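Local coordinates for protein 7beta-hydroxysteroid dehydrogenase (Collinsella aerofaciens, PDB 5FYD) that catalyses the NADPH-dependent reduction of the 7-oxo group of 7-oxolithocholate to yield ursodeoxycholate, at residues L14-G19 and A23-I28; V35-R40 and G50-T55; A65-P70 and Y90-H95; A137-S142 and D219-K224; I210-E215 and V231-R236. All coordinates share one frame; numbering follows the deposited sequence. Where two conformers were deposited one is given.

Interaction 1. Residues L14-G19 and A23-I28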
# COMPACT_ATOMS: atom_id res chain seq x y z
N LEU A 14 1.06 4.87 -20.60
CA LEU A 14 -0.30 4.97 -20.05
C LEU A 14 -0.27 4.49 -18.60
O LEU A 14 -0.33 3.27 -18.32
CB LEU A 14 -1.28 4.19 -20.90
CG LEU A 14 -1.32 4.71 -22.34
CD1 LEU A 14 -1.69 3.66 -23.37
CD2 LEU A 14 -2.25 5.92 -22.38
N GLY A 15 -0.13 5.44 -17.67
CA GLY A 15 0.04 5.16 -16.26
C GLY A 15 1.47 5.46 -15.86
O GLY A 15 2.21 4.56 -15.49
N ALA A 16 1.83 6.75 -15.90
CA ALA A 16 3.23 7.15 -15.94
C ALA A 16 3.87 7.57 -14.62
O ALA A 16 5.07 7.77 -14.59
CB ALA A 16 3.39 8.27 -16.94
N THR A 17 3.10 7.75 -13.55
CA THR A 17 3.67 8.36 -12.34
C THR A 17 4.19 7.38 -11.30
O THR A 17 5.14 7.68 -10.59
CB THR A 17 2.70 9.35 -11.71
OG1 THR A 17 1.38 8.80 -11.72
CG2 THR A 17 2.72 10.63 -12.53
N GLU A 18 3.56 6.22 -11.17
CA GLU A 18 4.06 5.21 -10.24
C GLU A 18 5.32 4.53 -10.81
O GLU A 18 5.58 4.60 -12.00
CB GLU A 18 2.98 4.18 -9.83
CG GLU A 18 2.05 3.63 -10.91
CD GLU A 18 2.75 3.32 -12.22
OE1 GLU A 18 2.96 4.27 -12.99
OE2 GLU A 18 3.10 2.15 -12.46
N GLY A 19 6.09 3.92 -9.91
CA GLY A 19 7.19 3.02 -10.20
C GLY A 19 7.44 2.55 -11.62
O GLY A 19 8.33 3.08 -12.28
N ALA A 23 9.56 4.32 -14.71
CA ALA A 23 10.74 3.68 -15.28
C ALA A 23 10.62 3.50 -16.80
O ALA A 23 11.61 3.60 -17.51
CB ALA A 23 11.01 2.36 -14.58
N PHE A 24 9.39 3.27 -17.29
CA PHE A 24 9.19 3.26 -18.75
C PHE A 24 9.51 4.63 -19.37
O PHE A 24 10.15 4.71 -20.43
CB PHE A 24 7.76 2.83 -19.14
CG PHE A 24 7.60 1.34 -19.33
CD1 PHE A 24 8.16 0.71 -20.44
CD2 PHE A 24 6.93 0.55 -18.39
CE1 PHE A 24 8.06 -0.65 -20.61
CE2 PHE A 24 6.81 -0.81 -18.56
CZ PHE A 24 7.37 -1.40 -19.68
N CYS A 25 9.06 5.70 -18.73
CA CYS A 25 9.31 7.06 -19.24
C CYS A 25 10.81 7.31 -19.33
O CYS A 25 11.32 7.78 -20.36
CB CYS A 25 8.70 8.13 -18.34
SG CYS A 25 6.88 8.16 -18.32
N GLU A 26 11.52 6.96 -18.26
CA GLU A 26 12.97 7.19 -18.22
C GLU A 26 13.69 6.36 -19.26
O GLU A 26 14.59 6.85 -19.93
CB GLU A 26 13.53 6.93 -16.82
CG GLU A 26 12.96 7.85 -15.76
CD GLU A 26 13.23 7.39 -14.33
OE1 GLU A 26 13.45 6.19 -14.09
OE2 GLU A 26 13.18 8.24 -13.44
N LYS A 27 13.28 5.09 -19.42
CA LYS A 27 13.93 4.19 -20.38
C LYS A 27 13.76 4.67 -21.84
O LYS A 27 14.74 4.74 -22.59
CB LYS A 27 13.43 2.75 -20.22
CG LYS A 27 14.08 1.74 -21.14
CD LYS A 27 15.56 1.51 -20.86
CE LYS A 27 16.07 0.27 -21.58
NZ LYS A 27 17.31 -0.27 -20.97
N ILE A 28 12.54 5.05 -22.23
CA ILE A 28 12.34 5.51 -23.60
C ILE A 28 13.00 6.87 -23.86
O ILE A 28 13.52 7.10 -24.95
CB ILE A 28 10.86 5.45 -24.09
CG1 ILE A 28 9.99 6.48 -23.40
CG2 ILE A 28 10.30 4.02 -23.94
CD1 ILE A 28 8.66 6.64 -24.08

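Interaction 2. Residues V35-R40 and G50-T55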
# COMPACT_ATOMS: atom_id res chain seq x y z
N VAL A 35 8.28 11.87 -24.93
CA VAL A 35 7.44 11.07 -24.04
C VAL A 35 6.08 11.72 -23.85
O VAL A 35 6.00 12.86 -23.41
CB VAL A 35 8.12 10.90 -22.68
CG1 VAL A 35 7.31 10.00 -21.78
CG2 VAL A 35 9.53 10.33 -22.84
N VAL A 36 5.02 10.97 -24.15
CA VAL A 36 3.67 11.35 -23.77
C VAL A 36 3.39 10.56 -22.51
O VAL A 36 3.41 9.33 -22.55
CB VAL A 36 2.61 10.99 -24.85
CG1 VAL A 36 1.27 11.55 -24.45
CG2 VAL A 36 3.01 11.52 -26.20
N MET A 37 3.16 11.26 -21.41
CA MET A 37 2.95 10.63 -20.11
C MET A 37 1.53 10.92 -19.64
O MET A 37 1.08 12.08 -19.66
CB MET A 37 3.98 11.11 -19.08
CG MET A 37 4.06 12.59 -18.82
SD MET A 37 5.46 12.91 -17.72
CE MET A 37 6.78 12.62 -18.86
N VAL A 38 0.83 9.85 -19.27
CA VAL A 38 -0.59 9.92 -19.00
C VAL A 38 -0.90 9.32 -17.65
O VAL A 38 -0.37 8.25 -17.28
CB VAL A 38 -1.41 9.18 -20.06
CG1 VAL A 38 -2.90 9.49 -19.89
CG2 VAL A 38 -0.93 9.49 -21.47
N GLY A 39 -1.77 10.01 -16.92
CA GLY A 39 -2.20 9.54 -15.62
C GLY A 39 -3.15 10.53 -14.98
O GLY A 39 -3.38 11.60 -15.52
N ARG A 40 -3.69 10.16 -13.82
CA ARG A 40 -4.69 11.02 -13.16
C ARG A 40 -4.08 12.16 -12.32
O ARG A 40 -4.73 13.17 -12.15
CB ARG A 40 -5.72 10.22 -12.36
CG ARG A 40 -5.19 9.14 -11.45
CD ARG A 40 -6.30 8.66 -10.52
NE ARG A 40 -6.44 9.60 -9.42
CZ ARG A 40 -5.69 9.61 -8.31
NH1 ARG A 40 -4.73 8.70 -8.11
NH2 ARG A 40 -5.90 10.54 -7.38
N GLY A 50 9.13 17.63 -16.21
CA GLY A 50 10.26 18.57 -16.07
C GLY A 50 11.57 17.84 -15.80
O GLY A 50 12.61 18.18 -16.37
N GLU A 51 11.50 16.81 -14.97
CA GLU A 51 12.68 15.98 -14.68
C GLU A 51 13.19 15.25 -15.93
O GLU A 51 14.41 15.20 -16.19
CB GLU A 51 12.38 14.99 -13.55
CG GLU A 51 12.15 15.71 -12.23
CD GLU A 51 11.83 14.79 -11.07
OE1 GLU A 51 11.31 13.67 -11.28
OE2 GLU A 51 12.10 15.23 -9.92
N ILE A 52 12.26 14.73 -16.72
CA ILE A 52 12.60 14.04 -17.95
C ILE A 52 13.25 15.02 -18.93
O ILE A 52 14.26 14.69 -19.55
CB ILE A 52 11.36 13.34 -18.58
CG1 ILE A 52 10.92 12.11 -17.74
CG2 ILE A 52 11.59 12.96 -20.04
CD1 ILE A 52 11.74 10.87 -17.89
N ARG A 53 12.64 16.18 -19.12
CA ARG A 53 13.22 17.18 -20.01
C ARG A 53 14.64 17.56 -19.58
O ARG A 53 15.56 17.59 -20.41
CB ARG A 53 12.34 18.44 -20.06
CG ARG A 53 11.02 18.25 -20.80
CD ARG A 53 10.39 19.59 -21.16
NE ARG A 53 10.09 20.41 -20.00
CZ ARG A 53 9.04 20.27 -19.18
NH1 ARG A 53 8.16 19.29 -19.34
NH2 ARG A 53 8.89 21.11 -18.16
N GLU A 54 14.82 17.82 -18.29
CA GLU A 54 16.11 18.28 -17.76
C GLU A 54 17.20 17.20 -17.79
O GLU A 54 18.36 17.48 -18.07
CB GLU A 54 15.92 18.83 -16.33
CG GLU A 54 16.91 19.91 -15.96
CD GLU A 54 16.67 21.19 -16.76
OE1 GLU A 54 15.57 21.80 -16.67
OE2 GLU A 54 17.58 21.56 -17.51
N THR A 55 16.80 15.95 -17.56
CA THR A 55 17.73 14.84 -17.54
C THR A 55 18.09 14.32 -18.94
O THR A 55 19.27 13.99 -19.19
CB THR A 55 17.14 13.69 -16.70
OG1 THR A 55 16.84 14.20 -15.39
CG2 THR A 55 18.12 12.52 -16.58

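Interaction 3. Residues A65-P70 and Y90-H95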
# COMPACT_ATOMS: atom_id res chain seq x y z
N ALA A 65 -5.59 12.01 -17.51
CA ALA A 65 -6.74 11.16 -17.76
C ALA A 65 -6.87 10.12 -16.67
O ALA A 65 -5.86 9.61 -16.15
CB ALA A 65 -6.65 10.48 -19.12
N ASP A 66 -8.12 9.82 -16.30
CA ASP A 66 -8.38 8.80 -15.29
C ASP A 66 -8.89 7.60 -16.06
O ASP A 66 -9.98 7.64 -16.63
CB ASP A 66 -9.43 9.34 -14.31
CG ASP A 66 -9.79 8.36 -13.23
OD1 ASP A 66 -9.61 7.12 -13.41
OD2 ASP A 66 -10.25 8.83 -12.17
N PHE A 67 -8.10 6.52 -16.10
CA PHE A 67 -8.46 5.38 -16.96
C PHE A 67 -9.70 4.60 -16.52
O PHE A 67 -10.17 3.74 -17.27
CB PHE A 67 -7.28 4.40 -17.11
CG PHE A 67 -6.03 5.03 -17.65
CD1 PHE A 67 -6.07 5.91 -18.72
CD2 PHE A 67 -4.82 4.78 -17.06
CE1 PHE A 67 -4.91 6.49 -19.21
CE2 PHE A 67 -3.66 5.37 -17.53
CZ PHE A 67 -3.70 6.23 -18.61
N SER A 68 -10.17 4.85 -15.29
CA SER A 68 -11.42 4.26 -14.81
C SER A 68 -12.64 4.97 -15.39
O SER A 68 -13.76 4.50 -15.16
CB SER A 68 -11.50 4.31 -13.28
OG SER A 68 -11.76 5.64 -12.81
N GLN A 69 -12.45 6.10 -16.07
CA GLN A 69 -13.57 6.96 -16.49
C GLN A 69 -13.82 6.87 -17.98
O GLN A 69 -12.88 6.80 -18.78
CB GLN A 69 -13.29 8.42 -16.13
CG GLN A 69 -13.17 8.68 -14.64
CD GLN A 69 -14.47 8.40 -13.92
OE1 GLN A 69 -15.53 8.86 -14.35
NE2 GLN A 69 -14.42 7.60 -12.86
N PRO A 70 -15.10 6.94 -18.39
CA PRO A 70 -15.38 6.99 -19.81
C PRO A 70 -14.76 8.23 -20.47
O PRO A 70 -14.70 9.29 -19.85
CB PRO A 70 -16.91 7.05 -19.89
CG PRO A 70 -17.38 7.44 -18.55
CD PRO A 70 -16.32 7.06 -17.56
N TYR A 90 0.92 0.02 -21.82
CA TYR A 90 -0.18 0.11 -20.87
C TYR A 90 0.26 -0.43 -19.52
O TYR A 90 0.52 -1.63 -19.39
CB TYR A 90 -1.42 -0.61 -21.37
CG TYR A 90 -2.66 -0.11 -20.68
CD1 TYR A 90 -3.29 1.03 -21.15
CD2 TYR A 90 -3.18 -0.73 -19.57
CE1 TYR A 90 -4.42 1.53 -20.56
CE2 TYR A 90 -4.32 -0.23 -18.95
CZ TYR A 90 -4.94 0.92 -19.45
OH TYR A 90 -6.08 1.46 -18.86
N VAL A 91 0.39 0.49 -18.56
CA VAL A 91 0.91 0.20 -17.23
C VAL A 91 -0.15 0.32 -16.13
O VAL A 91 -0.03 -0.32 -15.10
CB VAL A 91 2.05 1.19 -16.85
CG1 VAL A 91 2.69 0.78 -15.52
CG2 VAL A 91 3.08 1.26 -17.95
N ALA A 92 -1.18 1.12 -16.35
CA ALA A 92 -2.14 1.40 -15.28
C ALA A 92 -2.88 0.15 -14.87
O ALA A 92 -3.14 -0.71 -15.70
CB ALA A 92 -3.14 2.42 -15.74
N CYS A 93 -3.22 0.07 -13.59
CA CYS A 93 -4.03 -1.02 -13.10
C CYS A 93 -4.80 -0.58 -11.87
O CYS A 93 -4.32 0.24 -11.08
CB CYS A 93 -3.16 -2.24 -12.77
SG CYS A 93 -2.27 -2.06 -11.21
N LEU A 94 -5.98 -1.16 -11.71
CA LEU A 94 -6.85 -0.86 -10.58
C LEU A 94 -7.31 -2.18 -10.00
O LEU A 94 -7.83 -3.04 -10.71
CB LEU A 94 -8.03 0.01 -10.99
CG LEU A 94 -8.99 0.42 -9.87
CD1 LEU A 94 -8.30 1.22 -8.78
CD2 LEU A 94 -10.18 1.20 -10.43
N HIS A 95 -7.13 -2.32 -8.69
CA HIS A 95 -7.66 -3.47 -7.98
C HIS A 95 -8.28 -3.01 -6.68
O HIS A 95 -8.11 -1.87 -6.26
CB HIS A 95 -6.59 -4.56 -7.77
CG HIS A 95 -5.24 -4.04 -7.36
ND1 HIS A 95 -4.94 -3.70 -6.06
CD2 HIS A 95 -4.11 -3.84 -8.08
CE1 HIS A 95 -3.68 -3.31 -5.99
NE2 HIS A 95 -3.15 -3.38 -7.21

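Interaction 4. Residues A137-S142 and D219-K224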
# COMPACT_ATOMS: atom_id res chain seq x y z
N ALA A 137 6.29 -0.30 -31.43
CA ALA A 137 6.44 -1.29 -30.37
C ALA A 137 5.44 -1.10 -29.27
O ALA A 137 5.06 0.03 -28.95
CB ALA A 137 7.84 -1.21 -29.82
N VAL A 138 4.98 -2.21 -28.70
CA VAL A 138 4.10 -2.18 -27.55
C VAL A 138 4.66 -3.12 -26.51
O VAL A 138 4.99 -4.27 -26.83
CB VAL A 138 2.68 -2.65 -27.90
CG1 VAL A 138 1.78 -2.65 -26.64
CG2 VAL A 138 2.08 -1.79 -28.99
N ILE A 139 4.78 -2.65 -25.27
CA ILE A 139 5.04 -3.54 -24.12
C ILE A 139 3.95 -3.29 -23.13
O ILE A 139 3.88 -2.22 -22.56
CB ILE A 139 6.41 -3.28 -23.46
CG1 ILE A 139 7.55 -3.53 -24.46
CG2 ILE A 139 6.58 -4.15 -22.20
CD1 ILE A 139 8.91 -3.10 -23.94
N ASN A 140 3.08 -4.27 -22.93
CA ASN A 140 2.04 -4.15 -21.93
C ASN A 140 2.43 -4.90 -20.68
O ASN A 140 3.16 -5.89 -20.72
CB ASN A 140 0.70 -4.64 -22.46
CG ASN A 140 0.18 -3.79 -23.57
OD1 ASN A 140 0.35 -2.56 -23.57
ND2 ASN A 140 -0.46 -4.42 -24.55
N VAL A 141 1.94 -4.43 -19.54
CA VAL A 141 2.31 -4.96 -18.24
C VAL A 141 1.18 -5.81 -17.67
O VAL A 141 0.04 -5.35 -17.53
CB VAL A 141 2.67 -3.81 -17.30
CG1 VAL A 141 3.03 -4.33 -15.91
CG2 VAL A 141 3.80 -3.01 -17.91
N SER A 142 1.49 -7.07 -17.38
CA SER A 142 0.60 -7.94 -16.63
C SER A 142 1.15 -8.24 -15.23
O SER A 142 2.16 -7.65 -14.78
CB SER A 142 0.30 -9.20 -17.43
OG SER A 142 -0.77 -9.93 -16.86
N ASP A 219 14.13 -2.93 -17.90
CA ASP A 219 15.32 -3.37 -18.60
C ASP A 219 15.13 -4.76 -19.24
O ASP A 219 15.46 -4.95 -20.42
CB ASP A 219 16.55 -3.36 -17.68
CG ASP A 219 17.12 -1.96 -17.49
OD1 ASP A 219 16.77 -1.04 -18.27
OD2 ASP A 219 17.93 -1.79 -16.56
N GLU A 220 14.56 -5.70 -18.49
CA GLU A 220 14.32 -7.03 -19.05
C GLU A 220 13.32 -6.98 -20.22
O GLU A 220 13.54 -7.61 -21.25
CB GLU A 220 13.84 -8.01 -17.99
CG GLU A 220 13.64 -9.40 -18.56
CD GLU A 220 13.36 -10.47 -17.51
OE1 GLU A 220 13.21 -10.16 -16.31
OE2 GLU A 220 13.29 -11.63 -17.92
N ALA A 221 12.24 -6.22 -20.07
CA ALA A 221 11.27 -6.08 -21.16
C ALA A 221 11.92 -5.55 -22.46
O ALA A 221 11.65 -6.06 -23.56
CB ALA A 221 10.12 -5.17 -20.74
N PHE A 222 12.77 -4.54 -22.35
CA PHE A 222 13.38 -4.01 -23.55
C PHE A 222 14.46 -4.94 -24.13
O PHE A 222 14.61 -4.99 -25.33
CB PHE A 222 13.91 -2.60 -23.35
CG PHE A 222 12.85 -1.55 -23.50
CD1 PHE A 222 12.46 -1.09 -24.75
CD2 PHE A 222 12.19 -1.06 -22.38
CE1 PHE A 222 11.45 -0.13 -24.88
CE2 PHE A 222 11.18 -0.11 -22.51
CZ PHE A 222 10.83 0.37 -23.76
N GLU A 223 15.16 -5.68 -23.28
CA GLU A 223 16.13 -6.69 -23.74
C GLU A 223 15.45 -7.75 -24.61
O GLU A 223 16.02 -8.19 -25.59
CB GLU A 223 16.89 -7.31 -22.57
CG GLU A 223 18.00 -6.38 -22.08
CD GLU A 223 18.76 -6.87 -20.86
OE1 GLU A 223 18.64 -8.08 -20.50
OE2 GLU A 223 19.48 -6.04 -20.24
N LYS A 224 14.21 -8.11 -24.27
CA LYS A 224 13.49 -9.19 -24.96
C LYS A 224 12.49 -8.73 -26.03
O LYS A 224 11.93 -9.56 -26.75
CB LYS A 224 12.83 -10.09 -23.91
CG LYS A 224 13.92 -10.81 -23.11
CD LYS A 224 13.37 -11.63 -21.97
CE LYS A 224 14.51 -12.40 -21.32
NZ LYS A 224 14.09 -13.01 -20.04

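Interaction 5. Residues I210-E215 and V231-R236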
# COMPACT_ATOMS: atom_id res chain seq x y z
N ILE A 210 12.68 -11.52 -3.21
CA ILE A 210 11.83 -11.78 -4.38
C ILE A 210 11.15 -10.54 -4.98
O ILE A 210 10.29 -10.69 -5.86
CB ILE A 210 10.79 -12.88 -4.07
CG1 ILE A 210 9.82 -12.48 -2.94
CG2 ILE A 210 11.49 -14.19 -3.71
CD1 ILE A 210 8.59 -11.72 -3.39
N ALA A 211 11.51 -9.33 -4.54
CA ALA A 211 11.03 -8.10 -5.19
C ALA A 211 12.05 -7.58 -6.19
O ALA A 211 13.25 -7.55 -5.92
CB ALA A 211 10.70 -7.02 -4.18
N LEU A 212 11.56 -7.15 -7.36
CA LEU A 212 12.40 -6.55 -8.37
C LEU A 212 12.18 -5.05 -8.34
O LEU A 212 11.13 -4.60 -7.93
CB LEU A 212 12.01 -7.07 -9.77
CG LEU A 212 12.03 -8.59 -9.94
CD1 LEU A 212 11.43 -8.95 -11.29
CD2 LEU A 212 13.44 -9.15 -9.81
N THR A 213 13.17 -4.29 -8.78
CA THR A 213 12.98 -2.85 -8.96
C THR A 213 12.25 -2.59 -10.27
O THR A 213 12.34 -3.38 -11.22
CB THR A 213 14.29 -2.07 -8.98
OG1 THR A 213 15.02 -2.34 -10.19
CG2 THR A 213 15.14 -2.39 -7.73
N PRO A 214 11.52 -1.47 -10.34
CA PRO A 214 10.86 -1.13 -11.61
C PRO A 214 11.85 -1.09 -12.78
O PRO A 214 11.54 -1.56 -13.88
CB PRO A 214 10.28 0.26 -11.33
CG PRO A 214 10.09 0.32 -9.84
CD PRO A 214 11.17 -0.54 -9.25
N GLU A 215 13.03 -0.53 -12.54
CA GLU A 215 14.05 -0.44 -13.59
C GLU A 215 14.49 -1.78 -14.14
O GLU A 215 14.68 -1.89 -15.34
CB GLU A 215 15.27 0.35 -13.12
CG GLU A 215 15.00 1.84 -13.15
CD GLU A 215 16.14 2.68 -12.62
OE1 GLU A 215 17.30 2.21 -12.58
OE2 GLU A 215 15.85 3.84 -12.25
N VAL A 231 6.93 -12.68 -21.30
CA VAL A 231 8.08 -12.75 -20.41
C VAL A 231 7.57 -12.57 -19.01
O VAL A 231 6.73 -11.71 -18.75
CB VAL A 231 9.07 -11.62 -20.70
CG1 VAL A 231 10.24 -11.59 -19.70
CG2 VAL A 231 9.57 -11.74 -22.14
N ILE A 232 8.07 -13.39 -18.10
CA ILE A 232 7.84 -13.18 -16.67
C ILE A 232 9.09 -12.48 -16.14
O ILE A 232 10.18 -12.99 -16.31
CB ILE A 232 7.57 -14.50 -15.94
CG1 ILE A 232 6.21 -15.07 -16.39
CG2 ILE A 232 7.56 -14.29 -14.42
CD1 ILE A 232 5.97 -16.49 -16.00
N ALA A 233 8.93 -11.33 -15.50
CA ALA A 233 10.09 -10.56 -15.03
C ALA A 233 10.76 -11.25 -13.87
O ALA A 233 10.11 -11.61 -12.89
CB ALA A 233 9.66 -9.15 -14.62
N GLY A 234 12.06 -11.45 -14.00
CA GLY A 234 12.90 -11.96 -12.94
C GLY A 234 12.98 -13.48 -12.96
O GLY A 234 12.00 -14.17 -13.19
N GLN A 235 14.17 -14.00 -12.67
CA GLN A 235 14.40 -15.44 -12.72
C GLN A 235 13.58 -16.22 -11.70
O GLN A 235 12.96 -17.25 -12.02
CB GLN A 235 15.90 -15.74 -12.55
CG GLN A 235 16.25 -17.19 -12.84
CD GLN A 235 15.90 -17.62 -14.26
OE1 GLN A 235 16.21 -16.93 -15.22
NE2 GLN A 235 15.26 -18.76 -14.39
N ARG A 236 13.57 -15.75 -10.46
CA ARG A 236 12.85 -16.44 -9.40
C ARG A 236 11.36 -16.57 -9.74
O ARG A 236 10.74 -17.59 -9.45
CB ARG A 236 13.01 -15.70 -8.06
CG ARG A 236 12.13 -16.22 -6.92
CD ARG A 236 10.76 -15.53 -6.83
NE ARG A 236 9.87 -16.16 -5.84
CZ ARG A 236 8.54 -16.01 -5.77
NH1 ARG A 236 7.87 -15.27 -6.66
NH2 ARG A 236 7.87 -16.64 -4.81

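Interaction 1. Residues L14-G19 and A23-I28
Gly19 O takes the backbone N-H of Ala23, with N and O 3.0 Å apart and an N-H...O angle of 154°. This i to i+4 bond forms in the first turn of the helix, where the glycine-rich NADP(+)-binding loop runs into it. Ala23 CB packs on Pro214, and so small a residue lets helix 214-224 come close. Further along, Ala16 CB meets Cys25 SG at 3.8 Å. With SG anti to the carbonyl carbon (chi1 -68°), the torsion brings the thiol to the Ala16 methyl, and neither side chain is large enough to push the loop off the helix. Gly15 has a positive phi, and at its backbone angles a CB would collide with the carbonyl O of Leu14. Glu18 occupies the N-cap position and its OE2 accepts from Gly21 N, closing the helix start with a side chain. Thr17, Glu18 and Gly19 all bind NADP(+), within a sequence that fits the Gly-X-X-X-Gly-X-Gly fingerprint of short-chain dehydrogenases. Around the contact, the backbone of Gly15 and Ala16 bonds to Val38 of strand 34-39, Ala16 also touches Leu45 of helix 42-56, and Phe24 packs on Ser89 of strand 85-90.

Interaction 2. Residues V35-R40 and G50-T55
Val35 and Met37 on one face of strand 34-39 both point at Ile52 of helix 42-56, joining the first two elements of a Rossmann beta-alpha-beta unit, strand 34-39, helix 42-56 and strand 60-64. The isoleucine divides its branches between them: CG2 goes to Val35 CG2 at 4.4 Å, while CG1 goes to Met37 CE at 4.3 Å. Met37 first rises from the strand with CG between the backbone N and the carbonyl carbon (chi1 57°). The extended middle of the chain then carries SD outward, and the last torsion, 73°, sets the methyl CE against Ile52 CG1. Valine's beta-branching suits a strand, Ile52 offers two separate carbon branches from a buried helix face, and their bare carbon surfaces suit a buried contact without any hydrogen bond across it. Helix 19-30 closes one flank, with Cys25 and Ile28 against Val35 and with Glu26 and Ala29 against Ile52. At the strand's end the backbone passes into Arg40, which binds NADP(+). The other side of helix 42-56 is polar and exposed. There Glu51 O accepts twice from a single residue, from Thr55 N at 2.9 Å and from Thr55 OG1 at 2.7 Å, the two donors approaching from opposite faces of the carbonyl plane.

Interaction 3. Residues A65-P70 and Y90-H95
Phe67 forms the close half of this contact, meeting both Tyr90 and Ala92 of the other segment. The phenol oxygen of Tyr90 comes within 3.6 Å of Phe67 CB, and the two side chains slide past each other in opposite directions. Their rings are oblique, with centroids 5.7 Å apart and planes at 44°. Ala92 sends its methyl to the edge of the Phe67 ring, near the ring plane. Tyr90 reaches this place because its CG is anti to the backbone N (chi1 -159°), and its buried hydroxyl is satisfied by Val114 O of helix 105-132. The apolar ring of Phe67 suits a buried place among Leu14, Val38 and Tyr90. The other half, nearer solvent, is slack: Ser68 CB touches Leu94 CD2 only at 4.4 Å, and both also lean on Val114. Here order comes from within segment 65-70. Asp66 OD1 accepts from Ser68 N at 3.0 Å, an Asx turn, and from Ser68 OG at 2.7 Å, both donors lying on the same face of the carboxylate plane. Gln69 N returns to Asp66 O, completing a type I beta turn from Asp66 to Gln69. A serine suits the turn because its N-H and its hydroxyl can both bond to Asp66. Beyond Leu94, His95 stacks on Tyr156, the inferred catalytic tyrosine. Two loops leaving the C-terminal ends of parallel strands meet here, as expected of a Rossmann nucleotide site, and Asp66 and Phe67 bind NADP(+).

Interaction 4. Residues A137-S142 and D219-K224
Ile139 sets CG1 anti to its own carbonyl carbon (chi1 -61°) and continues outstretched (chi2 172°), which carries CD1 over the middle of the Phe222 ring. Phe222 swings its ring from the helix toward the strand and turns one face to that methyl. CD1 stands 3.9 Å from the ring centroid and only 6° off the ring normal, a well-centred CH-pi contact. The second branch, Ile139 CG2, meets Ala221 CB at 4.0 Å, and CD1 lies equally far from that methyl. Alanine suits this position because a small side chain lets the helix settle close to the sheet. The contact belongs to the Rossmann fold of short-chain dehydrogenases: helix 214-224, in the connection between strands 179-186 and 230-232, packs against strand 136-143 of the parallel sheet. Phe24 and Ile28 of helix 19-30 and Phe87 of strand 85-90 also press on Phe222, so an aromatic residue can join two helices and the sheet. Were Phe222 replaced by an alanine, Ile139 CD1 would probably lose its aromatic face and a gap would be likely between helices 19-30 and 214-224. On a side of the helix that does not touch Ile139, Lys224 NZ forms a salt bridge with Glu220 OE2 at 2.7 Å, using the anti lone pair of that oxygen, and Lys238 shares the same oxygen. The opposite side of the strand is polar at Asn140, whose ND2 bonds to Thr167 OG1 and whose OD1 takes the backbone N of Tyr90.

Interaction 5. Residues I210-E215 and V231-R236
Leu212 and Ile210 meet the 231-236 segment where the last strand of the Rossmann sheet, 230-232, turns into helix 235-247. Leu212 holds CG anti to the carbonyl carbon (chi1 -55°), and its CD1 presses on the turn from one side, 3.4 Å from Ala233 O. The same Leu212 CD1 lies 3.7 Å from Gly234 CA. Glycine fits here for two reasons: its phi is positive (90°), and a CB would clash with Leu212 CD1. Two residues back, Ile210 lies against the Arg236 side chain, with CB over one face of the guanidinium and CG2 3.5 Å from Arg236 CD; Ile210 is poorly ordered, so this end is less certain. Arg236 bends at chi2 (-90°), which brings its CD and NE across the isoleucine at a slant, and its NH1 bonds to Gly200 O of the second subunit. A serine in place of Arg236 would probably leave that carbonyl without its guanidinium partner and remove the side chain that Ile210 lies against. Farther out, backbone bonds to Thr188 and Leu190 position Leu212, and right after it Thr213 OG1 caps Glu216 N at the start of helix 214-224. The side chain of Ser240, which binds NADP(+), lies about 4 Å from that of Arg236. Behind the glycine of the turn, Gly234 N gives its hydrogen bond to the carboxylate oxygen Glu220 OE1.

How the interactions relate
Interactions 1, 2 and 4 are buried; 2 and 4 set helices on the parallel sheet, while 1 joins the cofactor loop to its helix. Interaction 3 is partly buried between two loops, and interaction 5 lies at the surface near the second subunit. Interactions 1 and 2 follow one another in the chain and touch, Ala16 packing on Met37. Interactions 4 and 5 share helix 214-224, with segments alternating along the chain. Helix 19-30 reaches the latter pair through Lys27, which pairs with Asp219, and Ala23. Chemistry follows place: bare aliphatic and aromatic packing in 2 and 4, backbone bonding and small residues in 1, turn-making polar groups in 3, and an arginine reaching the partner subunit in 5.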